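Local coordinates for protein methyltransferase 1 (Methanosarcina barkeri, PDB 2I2X) that transfers the methyl group of methanol to the cob(I)amide carried by its partner corrinoid protein MtaC, a zinc-dependent step of methanogenesis, at residues R64-V69 against T107-Y112. Residues are numbered along the deposited sequence; the frame is centred on the assembly and turned at random.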
loop_
_atom_site.group_PDB
_atom_site.type_symbol
_atom_site.label_atom_id
_atom_site.label_comp_id
_atom_site.label_asym_id
_atom_site.label_seq_id
_atom_site.Cartn_x
_atom_site.Cartn_y
_atom_site.Cartn_z
ATOM N N ARG A 64 -1.778 -19.053 -0.595
ATOM C CA ARG A 64 -1.118 -18.186 0.364
ATOM C C ARG A 64 -1.864 -16.855 0.439
ATOM O O ARG A 64 -2.067 -16.324 1.534
ATOM C CB ARG A 64 0.355 -17.976 -0.002
ATOM C CG ARG A 64 1.244 -19.152 0.352
ATOM C CD ARG A 64 2.606 -19.049 -0.322
ATOM N NE ARG A 64 3.466 -20.088 0.222
ATOM C CZ ARG A 64 4.709 -20.361 -0.160
ATOM N NH1 ARG A 64 5.289 -19.667 -1.136
ATOM N NH2 ARG A 64 5.370 -21.342 0.466
ATOM N N ILE A 65 -2.289 -16.357 -0.729
ATOM C CA ILE A 65 -2.996 -15.086 -0.844
ATOM C C ILE A 65 -4.289 -15.184 -0.028
ATOM O O ILE A 65 -4.581 -14.313 0.804
ATOM C CB ILE A 65 -3.278 -14.713 -2.338
ATOM C CG1 ILE A 65 -1.984 -14.293 -3.063
ATOM C CG2 ILE A 65 -4.279 -13.597 -2.436
ATOM C CD1 ILE A 65 -2.066 -14.377 -4.610
ATOM N N THR A 66 -5.014 -16.287 -0.229
ATOM C CA THR A 66 -6.324 -16.469 0.339
ATOM C C THR A 66 -6.210 -16.587 1.849
ATOM O O THR A 66 -6.943 -15.924 2.594
ATOM C CB THR A 66 -7.042 -17.705 -0.248
ATOM O OG1 THR A 66 -7.003 -17.647 -1.676
ATOM C CG2 THR A 66 -8.486 -17.754 0.195
ATOM N N THR A 67 -5.287 -17.416 2.303
ATOM C CA THR A 67 -5.062 -17.539 3.717
ATOM C C THR A 67 -4.688 -16.189 4.296
ATOM O O THR A 67 -5.242 -15.803 5.292
ATOM C CB THR A 67 -4.006 -18.621 4.026
ATOM O OG1 THR A 67 -4.531 -19.894 3.608
ATOM C CG2 THR A 67 -3.664 -18.661 5.511
ATOM N N ASP A 68 -3.783 -15.456 3.673
ATOM C CA ASP A 68 -3.332 -14.178 4.241
ATOM C C ASP A 68 -4.436 -13.125 4.439
ATOM O O ASP A 68 -4.498 -12.436 5.478
ATOM C CB ASP A 68 -2.219 -13.595 3.383
ATOM C CG ASP A 68 -0.906 -14.316 3.581
ATOM O OD1 ASP A 68 -0.860 -15.276 4.395
ATOM O OD2 ASP A 68 0.081 -13.933 2.916
ATOM N N VAL A 69 -5.296 -13.028 3.436
ATOM C CA VAL A 69 -6.467 -12.181 3.454
ATOM C C VAL A 69 -7.464 -12.599 4.542
ATOM O O VAL A 69 -7.888 -11.757 5.350
ATOM C CB VAL A 69 -7.201 -12.236 2.071
ATOM C CG1 VAL A 69 -8.495 -11.454 2.134
ATOM C CG2 VAL A 69 -6.307 -11.722 0.954
ATOM N N THR A 107 -12.129 -23.474 -0.693
ATOM C CA THR A 107 -11.913 -24.425 0.392
ATOM C C THR A 107 -11.449 -23.666 1.649
ATOM O O THR A 107 -12.001 -23.851 2.728
ATOM C CB THR A 107 -10.892 -25.547 -0.003
ATOM O OG1 THR A 107 -11.378 -26.304 -1.132
ATOM C CG2 THR A 107 -10.610 -26.484 1.179
ATOM N N ILE A 108 -10.451 -22.802 1.492
ATOM C CA ILE A 108 -9.951 -22.007 2.610
ATOM C C ILE A 108 -11.036 -21.043 3.129
ATOM O O ILE A 108 -11.241 -20.926 4.353
ATOM C CB ILE A 108 -8.677 -21.250 2.214
ATOM C CG1 ILE A 108 -7.520 -22.247 2.049
ATOM C CG2 ILE A 108 -8.379 -20.115 3.187
ATOM C CD1 ILE A 108 -6.420 -21.763 1.127
ATOM N N MET A 109 -11.741 -20.397 2.199
ATOM C CA MET A 109 -12.787 -19.433 2.538
ATOM C C MET A 109 -13.856 -20.087 3.369
ATOM O O MET A 109 -14.367 -19.468 4.312
ATOM C CB MET A 109 -13.407 -18.791 1.279
ATOM C CG MET A 109 -12.463 -17.864 0.515
ATOM S SD MET A 109 -13.228 -17.174 -0.973
ATOM C CE MET A 109 -11.755 -16.836 -1.900
ATOM N N GLU A 110 -14.187 -21.338 3.035
ATOM C CA GLU A 110 -15.162 -22.148 3.818
ATOM C C GLU A 110 -14.659 -22.432 5.214
ATOM O O GLU A 110 -15.401 -22.260 6.176
ATOM C CB GLU A 110 -15.516 -23.459 3.126
ATOM C CG GLU A 110 -16.595 -23.283 2.061
ATOM C CD GLU A 110 -16.529 -24.276 0.873
ATOM O OE1 GLU A 110 -15.535 -25.001 0.666
ATOM O OE2 GLU A 110 -17.511 -24.305 0.114
ATOM N N LYS A 111 -13.402 -22.846 5.331
ATOM C CA LYS A 111 -12.847 -23.101 6.641
ATOM C C LYS A 111 -13.017 -21.853 7.560
ATOM O O LYS A 111 -13.431 -21.992 8.718
ATOM C CB LYS A 111 -11.386 -23.593 6.538
ATOM C CG LYS A 111 -10.701 -23.887 7.906
ATOM C CD LYS A 111 -9.148 -23.985 7.844
ATOM C CE LYS A 111 -8.440 -23.707 9.237
ATOM N NZ LYS A 111 -7.971 -22.260 9.454
ATOM N N TYR A 112 -12.740 -20.648 7.035
ATOM C CA TYR A 112 -12.854 -19.419 7.822
ATOM C C TYR A 112 -14.290 -19.056 8.103
ATOM O O TYR A 112 -14.613 -18.630 9.213
ATOM C CB TYR A 112 -12.143 -18.235 7.157
ATOM C CG TYR A 112 -10.679 -18.191 7.461
ATOM C CD1 TYR A 112 -9.775 -18.983 6.740
ATOM C CD2 TYR A 112 -10.181 -17.378 8.499
ATOM C CE1 TYR A 112 -8.431 -18.965 7.018
ATOM C CE2 TYR A 112 -8.828 -17.360 8.801
ATOM C CZ TYR A 112 -7.956 -18.153 8.046
ATOM O OH TYR A 112 -6.608 -18.142 8.315
#
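T66 and T67 share one side-chain setting, with chi1 -51° and -64°: each methyl lies anti to the backbone N and each hydroxyl beside it, and from there OG1 bonds back to a carbonyl one turn earlier, that of Y62 for T66 and of E63 for T67. Threonine suits position 66 because its hydroxyl is held mainly by its own helix, with a weak bond to Q105 of helix 95-116, while the small methyl faces the neighbour. T66 CG2 also meets the methyl CE of M109 at 4.0 Å, where the long flexible chain, extended beyond CG, crosses it at about a right angle. I108 divides its branches: CG2 lies 3.8 Å from T66 CG2 and also near T67, whose OG1, already bonded to E63, is turned against I108 CD1 at 3.6 Å, a van der Waals contact. Y112 approaches beside T67, its OH 4.1 Å from T67 CG2 and hydrogen-bonded to E71, so the phenol gives the apolar ring a polar end for the neighbouring helix. No hydrogen bond joins the two segments. Segments 64-69 and 107-112 run nearly parallel, their axes 9.6 Å apart at closest and crossing at -19°; helices 55-76 and 95-116, which carry them, are neighbouring outer helices of the TIM barrel, with T66 and M109 both resting on L83 of strand 80-86 beneath.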